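Local structure of glyceraldehyde-3-phosphate dehydrogenase (Sulfolobus solfataricus, 1B7G) at residues 263-268 / 273-278; 218-223 / 256-261; 24-29 / 307-312. The protein catalyses the phosphorylating oxidation of glyceraldehyde 3-phosphate in glycolysis as a homotetramer, using NADP in preference to NAD. The protein carries 1 engineered substitution. All blocks are in the same frame, centred on the assembly; numbering follows the deposited sequence.

Contact 1 of 3, residues 263-268 / 273-278; sequences EVARDL and NDIPEV
The amide of Asn273 lies with one face against the aliphatic part of Arg266: methylene CG of the arginine sits over the amide plane, 3.5 Å from Asn273 ND2 and slightly farther from its CG. At the polar end of this amide the main partner is Asn273 of the second subunit. The two side chains run alongside each other in the same direction, but the guanidinium and amide planes are turned 65° apart, so the flat groups do not stack. This is a helix-loop-strand connection in the catalytic C-terminal domain: helix 258-267 ends, the chain doubles back, and 273-278 passes the helix again before strand 278-288. Asn273 takes a left-handed backbone conformation at this return, where its CA comes within 4.9 Å of Ala265 CA.

No hydrogen bond links the segments, and the polar ends find partners in their own helix or beyond the two segments. Arg266 bends at chi3 (91°), bringing NH1 back along its own helix to Glu263 OE1 at 3.0 Å, a salt bridge reached from the syn side but tilted out of the carboxylate plane. Its NH2 crosses to the second subunit, to Glu301 and the carbonyl of Arg272 there. Asp274 points away from the helix and pairs with Arg15 of the nucleotide-binding domain.

Ala265, whose short side chain faces the loop directly, lets the chain come this close: its CB is 3.4 Å from the carbonyl O of Asn273. The same methyl is covered by Ile275, with CG1 at 3.7 Å from Ala265 CB and CD1 at 3.9 Å from it.

Contact 2 of 3, residues 218-223 / 256-261; sequences MHMHFI and EATAEL
Residues 218-223 enter a strand just where 256-261 start a helix, and the backbones come nearest at Met218 and Thr258, whose CA atoms are 6.3 Å apart. Ala257 occupies the N-cap, and its carbonyl O takes the first-turn bond from Leu261 N at 3.0 Å.

The side chains of Met218 and Thr258 lie alongside each other, heading opposite ways. The methionine is stretched out beyond CG, so SD passes Thr258 CB at 3.8 Å and the methyl CE goes on to Leu261 CB, 3.9 Å away, crossing that side chain at about a right angle. Thr258 places OG1 between its backbone N and carbonyl carbon (chi1 62°), which turns CG2 toward the two methionines; Met220 CG touches this methyl at 4.2 Å. On the polar side one water joins the segments, donating to Met218 O at 2.8 Å and hydrogen-bonded to Thr258 OG1 at 2.6 Å. An alanine in place of Met218 would lose SD and CE, which is likely to open a gap against Thr258 and Leu261.

The arrangement is a helix start packed on one face of the mixed sheet. Strand 219-227 runs between strands 157-167 and 291-298, Met218 and Leu261 both reach Met279 of strand 278-288, and His219 of the catalytic site points away from the helix, its ND1 bonded to Arg167 N.

Contact 3 of 3, residues 24-29 / 307-312; sequences PDMKLV and ENIDAI
Met26 carries this contact alone from its strand, driving its methyl CE between Ile309 and Ile312 of helix 304-315. The tight point is Met26 CE against Ile312 CG2 at 3.5 Å, closer than carbons usually pack; the two side chains meet tip to tip. Ile309 closes in from the preceding turn, with CG2 at 3.8 Å from Met26 CE and its carbonyl O as near to that methyl. Behind the methyl, Met26 SD lies 3.9 Å from Ile312 CD1. The methionine spans the distance between strand and helix because CG is anti to its carbonyl carbon (chi1 -60°) and the chain is extended from there to CE. In Ile312, chi1 of -74° sets CG1 beside the backbone N, which leaves CG2 anti to that N, facing the methyl.

Away from the methionine's end, the two segments do not touch: the nearest CA atoms, those of Met26 and Ile312, are 9.4 Å apart, and no hydrogen bond crosses. The solvent side is marked by exposed Pro24 and Lys27. Asp25, partly exposed, forms a salt bridge with Arg313, the residue following the segment, which ties the strand's start to the same helix by charge.

Strand 26-32 is the second strand of the Rossmann sheet, next to strand 2-7, and Ile309 also rests on Ala19 of helix 11-21. A late helix returning from the catalytic domain to pack on the nucleotide-binding domain is characteristic of glyceraldehyde-3-phosphate dehydrogenases.

In the fold
Contacts 1 and 2 share helix 258-267 of the catalytic domain, contact 2 at its start and contact 1 near its end. They join where Ile275 CD1 packs on Met218 CE. Contact 3 is apart, its centre about 22 Å from that of contact 1 and about 29 Å from that of contact 2, where the late helix 304-315 meets the Rossmann sheet. Contacts 1 and 3 are buried, contact 2 only partly. Contacts 1 and 2 both touch the second subunit: several polar groups of contact 1, among them Arg266 and Asn273, bond to it, while contact 2 meets it by packing and adds a bridging water between its own segments. Contact 3, untouched by that subunit, rests on apolar side-chain packing.

Contact 1 of 3, residues 263-268 / 273-278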
ATOM      1  N   GLU A 263      -6.600  -0.201  -3.476  1.00 25.70           N
ATOM      2  CA  GLU A 263      -6.218   0.738  -4.482  1.00 26.50           C
ATOM      3  C   GLU A 263      -6.819   2.128  -4.247  1.00 29.51           C
ATOM      4  O   GLU A 263      -6.084   3.097  -4.379  1.00 27.18           O
ATOM      5  CB  GLU A 263      -6.582   0.283  -5.907  1.00 22.95           C
ATOM      6  CG  GLU A 263      -5.725   0.994  -6.947  1.00 24.95           C
ATOM      7  CD  GLU A 263      -4.308   0.555  -7.109  1.00 26.30           C
ATOM      8  OE1 GLU A 263      -3.749  -0.300  -6.390  1.00 29.75           O
ATOM      9  OE2 GLU A 263      -3.634   1.132  -8.004  1.00 28.49           O
ATOM     10  N   VAL A 264      -8.106   2.233  -3.990  1.00 25.23           N
ATOM     11  CA  VAL A 264      -8.735   3.523  -3.699  1.00 30.46           C
ATOM     12  C   VAL A 264      -7.961   4.265  -2.608  1.00 26.87           C
ATOM     13  O   VAL A 264      -7.695   5.465  -2.732  1.00 25.84           O
ATOM     14  CB  VAL A 264     -10.201   3.366  -3.271  1.00 27.45           C
ATOM     15  CG1 VAL A 264     -10.741   4.659  -2.627  1.00 27.80           C
ATOM     16  CG2 VAL A 264     -11.043   2.982  -4.488  1.00 23.39           C
ATOM     17  N   ALA A 265      -7.584   3.546  -1.558  1.00 24.57           N
ATOM     18  CA  ALA A 265      -6.865   4.124  -0.447  1.00 25.82           C
ATOM     19  C   ALA A 265      -5.479   4.635  -0.831  1.00 28.91           C
ATOM     20  O   ALA A 265      -5.030   5.665  -0.264  1.00 26.90           O
ATOM     21  CB  ALA A 265      -6.738   3.118   0.691  1.00 26.62           C
ATOM     22  N   ARG A 266      -4.767   3.873  -1.656  1.00 22.66           N
ATOM     23  CA  ARG A 266      -3.488   4.245  -2.187  1.00 26.89           C
ATOM     24  C   ARG A 266      -3.628   5.565  -2.973  1.00 23.25           C
ATOM     25  O   ARG A 266      -2.856   6.473  -2.706  1.00 27.67           O
ATOM     26  CB  ARG A 266      -2.878   3.182  -3.133  1.00 22.67           C
ATOM     27  CG  ARG A 266      -2.407   1.930  -2.408  1.00 25.10           C
ATOM     28  CD  ARG A 266      -2.015   0.851  -3.436  1.00 31.35           C
ATOM     29  NE  ARG A 266      -0.583   0.964  -3.766  1.00 30.40           N
ATOM     30  CZ  ARG A 266      -0.052   0.394  -4.852  1.00 32.80           C
ATOM     31  NH1 ARG A 266      -0.776  -0.302  -5.727  1.00 24.83           N
ATOM     32  NH2 ARG A 266       1.242   0.545  -5.057  1.00 23.98           N
ATOM     33  N   ASP A 267      -4.561   5.680  -3.886  1.00 24.63           N
ATOM     34  CA  ASP A 267      -4.761   6.852  -4.694  1.00 29.74           C
ATOM     35  C   ASP A 267      -5.323   8.055  -3.933  1.00 35.54           C
ATOM     36  O   ASP A 267      -5.088   9.187  -4.374  1.00 32.70           O
ATOM     37  CB  ASP A 267      -5.712   6.583  -5.882  1.00 24.98           C
ATOM     38  CG  ASP A 267      -5.008   5.642  -6.891  1.00 32.25           C
ATOM     39  OD1 ASP A 267      -3.809   5.380  -6.689  1.00 29.09           O
ATOM     40  OD2 ASP A 267      -5.671   5.202  -7.835  1.00 29.06           O
ATOM     41  N   LEU A 268      -6.017   7.822  -2.834  1.00 30.52           N
ATOM     42  CA  LEU A 268      -6.512   8.875  -1.962  1.00 35.47           C
ATOM     43  C   LEU A 268      -5.391   9.324  -1.024  1.00 31.05           C
ATOM     44  O   LEU A 268      -5.547  10.295  -0.257  1.00 30.60           O
ATOM     45  CB  LEU A 268      -7.740   8.435  -1.127  1.00 23.79           C
ATOM     46  CG  LEU A 268      -9.078   8.392  -1.864  1.00 30.75           C
ATOM     47  CD1 LEU A 268     -10.156   7.802  -0.938  1.00 25.79           C
ATOM     48  CD2 LEU A 268      -9.545   9.762  -2.331  1.00 23.31           C
ATOM     49  N   ASN A 273      -2.138   3.199   3.289  1.00 23.81           N
ATOM     50  CA  ASN A 273      -3.278   2.690   2.586  1.00 31.22           C
ATOM     51  C   ASN A 273      -4.337   2.188   3.590  1.00 28.06           C
ATOM     52  O   ASN A 273      -5.195   1.426   3.141  1.00 23.47           O
ATOM     53  CB  ASN A 273      -2.999   1.543   1.597  1.00 30.34           C
ATOM     54  CG  ASN A 273      -1.616   1.429   1.057  1.00 40.10           C
ATOM     55  OD1 ASN A 273      -1.012   0.344   1.057  1.00 38.58           O
ATOM     56  ND2 ASN A 273      -1.009   2.564   0.690  1.00 39.37           N
ATOM     57  N   ASP A 274      -4.393   2.680   4.820  1.00 24.81           N
ATOM     58  CA  ASP A 274      -5.352   2.246   5.817  1.00 26.94           C
ATOM     59  C   ASP A 274      -6.773   2.688   5.538  1.00 28.66           C
ATOM     60  O   ASP A 274      -7.058   3.786   5.082  1.00 26.41           O
ATOM     61  CB  ASP A 274      -4.956   2.722   7.246  1.00 25.69           C
ATOM     62  CG  ASP A 274      -3.750   1.958   7.739  1.00 28.96           C
ATOM     63  OD1 ASP A 274      -3.364   0.955   7.065  1.00 31.48           O
ATOM     64  OD2 ASP A 274      -3.173   2.318   8.777  1.00 29.55           O
ATOM     65  N   ILE A 275      -7.727   1.776   5.796  1.00 26.43           N
ATOM     66  CA  ILE A 275      -9.146   2.133   5.712  1.00 22.53           C
ATOM     67  C   ILE A 275      -9.777   1.612   7.009  1.00 27.31           C
ATOM     68  O   ILE A 275     -10.269   0.474   7.081  1.00 23.80           O
ATOM     69  CB  ILE A 275      -9.895   1.572   4.528  1.00 24.39           C
ATOM     70  CG1 ILE A 275      -9.313   2.002   3.167  1.00 21.90           C
ATOM     71  CG2 ILE A 275     -11.400   1.875   4.559  1.00 17.64           C
ATOM     72  CD1 ILE A 275      -9.962   1.277   1.997  1.00 23.32           C
ATOM     73  N   PRO A 276      -9.791   2.454   8.045  1.00 24.71           N
ATOM     74  CA  PRO A 276     -10.255   2.046   9.345  1.00 23.14           C
ATOM     75  C   PRO A 276     -11.769   1.912   9.469  1.00 19.03           C
ATOM     76  O   PRO A 276     -12.270   1.468  10.514  1.00 22.91           O
ATOM     77  CB  PRO A 276      -9.746   3.114  10.302  1.00 30.85           C
ATOM     78  CG  PRO A 276      -8.925   4.072   9.494  1.00 33.38           C
ATOM     79  CD  PRO A 276      -9.178   3.819   8.047  1.00 27.87           C
ATOM     80  N   GLU A 277     -12.525   2.421   8.527  1.00 18.80           N
ATOM     81  CA  GLU A 277     -13.962   2.384   8.529  1.00 18.68           C
ATOM     82  C   GLU A 277     -14.542   1.035   8.059  1.00 27.49           C
ATOM     83  O   GLU A 277     -13.928   0.396   7.194  1.00 23.85           O
ATOM     84  CB  GLU A 277     -14.510   3.460   7.587  1.00 20.45           C
ATOM     85  CG  GLU A 277     -14.037   4.892   7.970  1.00 24.38           C
ATOM     86  CD  GLU A 277     -12.704   5.277   7.363  1.00 34.00           C
ATOM     87  OE1 GLU A 277     -12.097   4.454   6.631  1.00 26.86           O
ATOM     88  OE2 GLU A 277     -12.236   6.419   7.620  1.00 25.94           O
ATOM     89  N   VAL A 278     -15.728   0.699   8.524  1.00 23.50           N
ATOM     90  CA  VAL A 278     -16.428  -0.516   8.019  1.00 23.13           C
ATOM     91  C   VAL A 278     -16.898  -0.193   6.623  1.00 22.94           C
ATOM     92  O   VAL A 278     -17.484   0.893   6.450  1.00 20.61           O
ATOM     93  CB  VAL A 278     -17.619  -0.899   8.930  1.00 25.33           C
ATOM     94  CG1 VAL A 278     -18.463  -2.047   8.356  1.00 19.71           C
ATOM     95  CG2 VAL A 278     -17.089  -1.347  10.293  1.00 20.94           C
TER

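Contact 2 of 3, residues 218-223 / 256-261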
ATOM      1  N   MET A 218      -8.090  -7.866   3.287  1.00 22.27           N
ATOM      2  CA  MET A 218      -9.223  -7.485   4.132  1.00 20.99           C
ATOM      3  C   MET A 218     -10.085  -8.725   4.403  1.00 25.01           C
ATOM      4  O   MET A 218     -10.125  -9.610   3.530  1.00 23.98           O
ATOM      5  CB  MET A 218     -10.127  -6.545   3.314  1.00 25.84           C
ATOM      6  CG  MET A 218      -9.675  -5.092   3.242  1.00 22.17           C
ATOM      7  SD  MET A 218     -10.758  -4.056   2.287  1.00 20.68           S
ATOM      8  CE  MET A 218      -9.663  -2.627   2.019  1.00 21.55           C
ATOM      9  N   HIS A 219     -10.823  -8.646   5.484  1.00 21.08           N
ATOM     10  CA  HIS A 219     -11.859  -9.599   5.798  1.00 21.82           C
ATOM     11  C   HIS A 219     -13.148  -9.137   5.127  1.00 23.57           C
ATOM     12  O   HIS A 219     -13.262  -7.948   4.808  1.00 19.58           O
ATOM     13  CB  HIS A 219     -12.153  -9.587   7.303  1.00 20.08           C
ATOM     14  CG  HIS A 219     -11.007  -9.873   8.201  1.00 22.82           C
ATOM     15  ND1 HIS A 219     -10.243 -11.003   8.128  1.00 24.00           N
ATOM     16  CD2 HIS A 219     -10.490  -9.158   9.240  1.00 25.18           C
ATOM     17  CE1 HIS A 219      -9.339 -11.024   9.072  1.00 22.15           C
ATOM     18  NE2 HIS A 219      -9.484  -9.886   9.786  1.00 24.37           N
ATOM     19  N   MET A 220     -14.140 -10.036   5.083  1.00 17.88           N
ATOM     20  CA  MET A 220     -15.464  -9.699   4.671  1.00 21.22           C
ATOM     21  C   MET A 220     -16.501 -10.360   5.576  1.00 22.73           C
ATOM     22  O   MET A 220     -16.355 -11.485   6.063  1.00 21.98           O
ATOM     23  CB  MET A 220     -15.862  -9.972   3.204  1.00 23.64           C
ATOM     24  CG  MET A 220     -15.433  -8.845   2.261  1.00 23.15           C
ATOM     25  SD  MET A 220     -16.025  -9.022   0.592  1.00 21.17           S
ATOM     26  CE  MET A 220     -17.747  -8.470   0.820  1.00 24.74           C
ATOM     27  N   HIS A 221     -17.602  -9.599   5.799  1.00 23.80           N
ATOM     28  CA  HIS A 221     -18.708 -10.128   6.586  1.00 25.84           C
ATOM     29  C   HIS A 221     -19.997 -10.212   5.751  1.00 18.25           C
ATOM     30  O   HIS A 221     -20.302  -9.395   4.949  1.00 21.59           O
ATOM     31  CB  HIS A 221     -19.073  -9.315   7.847  1.00 19.60           C
ATOM     32  CG  HIS A 221     -17.954  -9.217   8.851  1.00 19.93           C
ATOM     33  ND1 HIS A 221     -18.211  -9.005  10.207  1.00 24.93           N
ATOM     34  CD2 HIS A 221     -16.628  -9.290   8.719  1.00 24.25           C
ATOM     35  CE1 HIS A 221     -17.013  -8.989  10.839  1.00 20.56           C
ATOM     36  NE2 HIS A 221     -16.071  -9.126   9.953  1.00 24.88           N
ATOM     37  N   PHE A 222     -20.792 -11.243   6.093  1.00 16.42           N
ATOM     38  CA  PHE A 222     -22.071 -11.393   5.351  1.00 23.11           C
ATOM     39  C   PHE A 222     -23.142 -11.572   6.421  1.00 21.62           C
ATOM     40  O   PHE A 222     -22.999 -12.472   7.259  1.00 21.33           O
ATOM     41  CB  PHE A 222     -22.028 -12.583   4.403  1.00 28.14           C
ATOM     42  CG  PHE A 222     -20.908 -12.488   3.390  1.00 23.06           C
ATOM     43  CD1 PHE A 222     -21.056 -11.705   2.262  1.00 24.19           C
ATOM     44  CD2 PHE A 222     -19.700 -13.124   3.609  1.00 34.87           C
ATOM     45  CE1 PHE A 222     -20.014 -11.592   1.347  1.00 27.65           C
ATOM     46  CE2 PHE A 222     -18.653 -13.010   2.701  1.00 36.88           C
ATOM     47  CZ  PHE A 222     -18.819 -12.244   1.566  1.00 27.32           C
ATOM     48  N   ILE A 223     -24.019 -10.579   6.538  1.00 22.21           N
ATOM     49  CA  ILE A 223     -24.818 -10.582   7.764  1.00 26.72           C
ATOM     50  C   ILE A 223     -26.320 -10.477   7.555  1.00 19.44           C
ATOM     51  O   ILE A 223     -26.813 -10.070   6.545  1.00 20.81           O
ATOM     52  CB  ILE A 223     -24.444  -9.450   8.742  1.00 31.00           C
ATOM     53  CG1 ILE A 223     -24.838  -8.122   8.090  1.00 26.75           C
ATOM     54  CG2 ILE A 223     -22.978  -9.449   9.137  1.00 39.12           C
ATOM     55  CD1 ILE A 223     -24.995  -7.041   9.165  1.00 51.84           C
ATOM     56  N   GLU A 256     -15.797  -2.591  -6.491  1.00 22.29           N
ATOM     57  CA  GLU A 256     -16.318  -3.560  -5.538  1.00 31.43           C
ATOM     58  C   GLU A 256     -15.556  -4.878  -5.464  1.00 35.68           C
ATOM     59  O   GLU A 256     -16.042  -5.944  -5.848  1.00 44.62           O
ATOM     60  CB  GLU A 256     -17.775  -3.895  -5.841  1.00 27.75           C
ATOM     61  CG  GLU A 256     -18.704  -2.699  -5.943  1.00 33.20           C
ATOM     62  CD  GLU A 256     -20.064  -3.222  -6.423  1.00 41.71           C
ATOM     63  OE1 GLU A 256     -20.175  -3.401  -7.642  1.00 44.73           O
ATOM     64  OE2 GLU A 256     -20.923  -3.470  -5.575  1.00 39.25           O
ATOM     65  N   ALA A 257     -14.377  -4.798  -4.904  1.00 28.68           N
ATOM     66  CA  ALA A 257     -13.404  -5.889  -4.743  1.00 27.59           C
ATOM     67  C   ALA A 257     -12.436  -5.416  -3.672  1.00 24.21           C
ATOM     68  O   ALA A 257     -12.152  -4.175  -3.680  1.00 25.04           O
ATOM     69  CB  ALA A 257     -12.807  -6.275  -6.051  1.00 23.31           C
ATOM     70  N   THR A 258     -12.076  -6.200  -2.693  1.00 23.37           N
ATOM     71  CA  THR A 258     -11.202  -5.684  -1.619  1.00 25.07           C
ATOM     72  C   THR A 258      -9.891  -5.116  -2.172  1.00 31.16           C
ATOM     73  O   THR A 258      -9.443  -4.060  -1.700  1.00 26.66           O
ATOM     74  CB  THR A 258     -10.961  -6.690  -0.513  1.00 25.99           C
ATOM     75  OG1 THR A 258     -10.295  -7.865  -1.001  1.00 24.53           O
ATOM     76  CG2 THR A 258     -12.302  -7.086   0.131  1.00 20.87           C
ATOM     77  N   ALA A 259      -9.301  -5.726  -3.220  1.00 23.13           N
ATOM     78  CA  ALA A 259      -8.092  -5.212  -3.850  1.00 26.06           C
ATOM     79  C   ALA A 259      -8.304  -3.837  -4.485  1.00 22.03           C
ATOM     80  O   ALA A 259      -7.403  -3.002  -4.454  1.00 25.19           O
ATOM     81  CB  ALA A 259      -7.540  -6.224  -4.894  1.00 20.61           C
ATOM     82  N   GLU A 260      -9.455  -3.553  -5.080  1.00 18.46           N
ATOM     83  CA  GLU A 260      -9.769  -2.249  -5.631  1.00 24.66           C
ATOM     84  C   GLU A 260      -9.984  -1.213  -4.538  1.00 27.28           C
ATOM     85  O   GLU A 260      -9.666  -0.032  -4.745  1.00 25.79           O
ATOM     86  CB  GLU A 260     -11.040  -2.333  -6.528  1.00 19.04           C
ATOM     87  CG  GLU A 260     -10.652  -3.124  -7.805  1.00 33.61           C
ATOM     88  CD  GLU A 260     -11.860  -3.582  -8.586  1.00 30.87           C
ATOM     89  OE1 GLU A 260     -12.987  -3.649  -8.008  1.00 27.71           O
ATOM     90  OE2 GLU A 260     -11.708  -3.884  -9.791  1.00 36.44           O
ATOM     91  N   LEU A 261     -10.468  -1.658  -3.373  1.00 25.36           N
ATOM     92  CA  LEU A 261     -10.624  -0.750  -2.229  1.00 26.24           C
ATOM     93  C   LEU A 261      -9.241  -0.402  -1.697  1.00 27.75           C
ATOM     94  O   LEU A 261      -9.026   0.777  -1.407  1.00 26.97           O
ATOM     95  CB  LEU A 261     -11.536  -1.352  -1.150  1.00 21.62           C
ATOM     96  CG  LEU A 261     -13.017  -1.468  -1.585  1.00 21.07           C
ATOM     97  CD1 LEU A 261     -13.835  -2.264  -0.600  1.00 28.17           C
ATOM     98  CD2 LEU A 261     -13.633  -0.097  -1.816  1.00 29.23           C
TER
HETATM   99  O   HOH W   1      -9.294  -9.396   0.903  1.00 20.48           O

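Contact 3 of 3, residues 24-29 / 307-312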
ATOM      1  N   PRO A  24      -4.057  15.831  20.064  1.00 34.01           N
ATOM      2  CA  PRO A  24      -3.661  17.079  20.725  1.00 37.22           C
ATOM      3  C   PRO A  24      -3.442  16.925  22.214  1.00 38.14           C
ATOM      4  O   PRO A  24      -2.722  17.742  22.825  1.00 37.98           O
ATOM      5  CB  PRO A  24      -4.829  18.021  20.464  1.00 36.08           C
ATOM      6  CG  PRO A  24      -5.997  17.108  20.288  1.00 42.52           C
ATOM      7  CD  PRO A  24      -5.448  15.878  19.594  1.00 35.64           C
ATOM      8  N   ASP A  25      -4.056  15.932  22.850  1.00 30.74           N
ATOM      9  CA  ASP A  25      -3.992  15.785  24.302  1.00 30.80           C
ATOM     10  C   ASP A  25      -3.198  14.616  24.770  1.00 28.09           C
ATOM     11  O   ASP A  25      -3.275  14.152  25.930  1.00 30.25           O
ATOM     12  CB  ASP A  25      -5.436  15.699  24.873  1.00 37.22           C
ATOM     13  CG  ASP A  25      -6.213  14.522  24.264  1.00 34.86           C
ATOM     14  OD1 ASP A  25      -5.888  14.067  23.152  1.00 26.88           O
ATOM     15  OD2 ASP A  25      -7.175  14.069  24.897  1.00 27.24           O
ATOM     16  N   MET A  26      -2.414  14.014  23.858  1.00 30.55           N
ATOM     17  CA  MET A  26      -1.598  12.887  24.254  1.00 29.79           C
ATOM     18  C   MET A  26      -0.159  13.070  23.776  1.00 33.58           C
ATOM     19  O   MET A  26       0.063  13.683  22.734  1.00 34.31           O
ATOM     20  CB  MET A  26      -2.170  11.609  23.568  1.00 25.51           C
ATOM     21  CG  MET A  26      -3.599  11.305  23.946  1.00 28.78           C
ATOM     22  SD  MET A  26      -4.131   9.651  23.350  1.00 25.16           S
ATOM     23  CE  MET A  26      -5.857   9.728  23.731  1.00 24.64           C
ATOM     24  N   LYS A  27       0.766  12.399  24.422  1.00 32.11           N
ATOM     25  CA  LYS A  27       2.134  12.383  23.895  1.00 39.67           C
ATOM     26  C   LYS A  27       2.634  10.941  23.965  1.00 36.14           C
ATOM     27  O   LYS A  27       2.454  10.266  24.975  1.00 35.53           O
ATOM     28  CB  LYS A  27       3.064  13.364  24.581  1.00 44.50           C
ATOM     29  CG  LYS A  27       3.906  12.941  25.746  1.00 57.74           C
ATOM     30  CD  LYS A  27       4.423  14.157  26.519  1.00 79.34           C
ATOM     31  CE  LYS A  27       5.579  13.813  27.439  1.00 85.12           C
ATOM     32  NZ  LYS A  27       5.882  14.914  28.401  1.00 92.29           N
ATOM     33  N   LEU A  28       3.267  10.509  22.875  1.00 36.57           N
ATOM     34  CA  LEU A  28       3.841   9.174  22.841  1.00 36.65           C
ATOM     35  C   LEU A  28       5.129   9.132  23.663  1.00 37.63           C
ATOM     36  O   LEU A  28       6.129   9.715  23.255  1.00 41.00           O
ATOM     37  CB  LEU A  28       4.144   8.745  21.408  1.00 34.15           C
ATOM     38  CG  LEU A  28       4.830   7.374  21.256  1.00 28.48           C
ATOM     39  CD1 LEU A  28       3.915   6.227  21.660  1.00 37.04           C
ATOM     40  CD2 LEU A  28       5.263   7.194  19.797  1.00 29.64           C
ATOM     41  N   VAL A  29       5.145   8.342  24.718  1.00 37.59           N
ATOM     42  CA  VAL A  29       6.327   8.213  25.568  1.00 35.73           C
ATOM     43  C   VAL A  29       7.357   7.342  24.891  1.00 37.92           C
ATOM     44  O   VAL A  29       8.564   7.571  24.956  1.00 32.81           O
ATOM     45  CB  VAL A  29       5.964   7.603  26.943  1.00 44.90           C
ATOM     46  CG1 VAL A  29       7.191   7.124  27.687  1.00 41.81           C
ATOM     47  CG2 VAL A  29       5.200   8.615  27.795  1.00 45.90           C
ATOM     48  N   GLU A 307     -10.433   3.161  17.862  1.00 27.10           N
ATOM     49  CA  GLU A 307     -10.994   2.580  19.047  1.00 27.34           C
ATOM     50  C   GLU A 307     -10.024   2.618  20.226  1.00 24.87           C
ATOM     51  O   GLU A 307     -10.410   2.930  21.354  1.00 24.63           O
ATOM     52  CB  GLU A 307     -11.429   1.092  18.821  1.00 26.67           C
ATOM     53  CG  GLU A 307     -12.391   0.934  17.647  1.00 28.45           C
ATOM     54  CD  GLU A 307     -13.664   1.738  17.776  1.00 26.51           C
ATOM     55  OE1 GLU A 307     -14.071   1.957  18.935  1.00 23.44           O
ATOM     56  OE2 GLU A 307     -14.233   2.237  16.770  1.00 22.11           O
ATOM     57  N   ASN A 308      -8.741   2.364  19.972  1.00 22.22           N
ATOM     58  CA  ASN A 308      -7.751   2.401  21.046  1.00 21.51           C
ATOM     59  C   ASN A 308      -7.564   3.850  21.547  1.00 27.14           C
ATOM     60  O   ASN A 308      -7.375   4.060  22.761  1.00 27.81           O
ATOM     61  CB  ASN A 308      -6.422   1.806  20.594  1.00 23.58           C
ATOM     62  CG  ASN A 308      -6.295   0.313  20.768  1.00 26.46           C
ATOM     63  OD1 ASN A 308      -5.898  -0.170  21.829  1.00 26.98           O
ATOM     64  ND2 ASN A 308      -6.635  -0.441  19.731  1.00 27.05           N
ATOM     65  N   ILE A 309      -7.656   4.820  20.633  1.00 20.33           N
ATOM     66  CA  ILE A 309      -7.548   6.221  21.063  1.00 27.08           C
ATOM     67  C   ILE A 309      -8.705   6.610  21.972  1.00 30.04           C
ATOM     68  O   ILE A 309      -8.521   7.156  23.088  1.00 24.66           O
ATOM     69  CB  ILE A 309      -7.420   7.170  19.870  1.00 30.39           C
ATOM     70  CG1 ILE A 309      -6.194   6.872  19.018  1.00 25.32           C
ATOM     71  CG2 ILE A 309      -7.350   8.630  20.397  1.00 27.47           C
ATOM     72  CD1 ILE A 309      -4.882   6.746  19.782  1.00 22.89           C
ATOM     73  N   ASP A 310      -9.943   6.253  21.617  1.00 24.85           N
ATOM     74  CA  ASP A 310     -11.084   6.546  22.494  1.00 24.11           C
ATOM     75  C   ASP A 310     -11.014   5.824  23.809  1.00 26.27           C
ATOM     76  O   ASP A 310     -11.422   6.366  24.867  1.00 27.26           O
ATOM     77  CB  ASP A 310     -12.393   6.240  21.764  1.00 25.19           C
ATOM     78  CG  ASP A 310     -12.612   7.140  20.578  1.00 34.25           C
ATOM     79  OD1 ASP A 310     -12.256   8.343  20.695  1.00 30.37           O
ATOM     80  OD2 ASP A 310     -13.139   6.689  19.535  1.00 28.34           O
ATOM     81  N   ALA A 311     -10.522   4.577  23.802  1.00 25.86           N
ATOM     82  CA  ALA A 311     -10.410   3.784  24.988  1.00 28.71           C
ATOM     83  C   ALA A 311      -9.486   4.510  25.995  1.00 29.72           C
ATOM     84  O   ALA A 311      -9.735   4.417  27.201  1.00 25.94           O
ATOM     85  CB  ALA A 311      -9.926   2.362  24.759  1.00 26.29           C
ATOM     86  N   ILE A 312      -8.407   5.100  25.500  1.00 30.05           N
ATOM     87  CA  ILE A 312      -7.519   5.862  26.392  1.00 30.05           C
ATOM     88  C   ILE A 312      -8.344   6.953  27.072  1.00 23.19           C
ATOM     89  O   ILE A 312      -8.344   7.088  28.280  1.00 29.44           O
ATOM     90  CB  ILE A 312      -6.353   6.499  25.621  1.00 31.21           C
ATOM     91  CG1 ILE A 312      -5.334   5.419  25.224  1.00 29.90           C
ATOM     92  CG2 ILE A 312      -5.680   7.578  26.458  1.00 24.41           C
ATOM     93  CD1 ILE A 312      -4.420   5.778  24.065  1.00 24.99           C
TER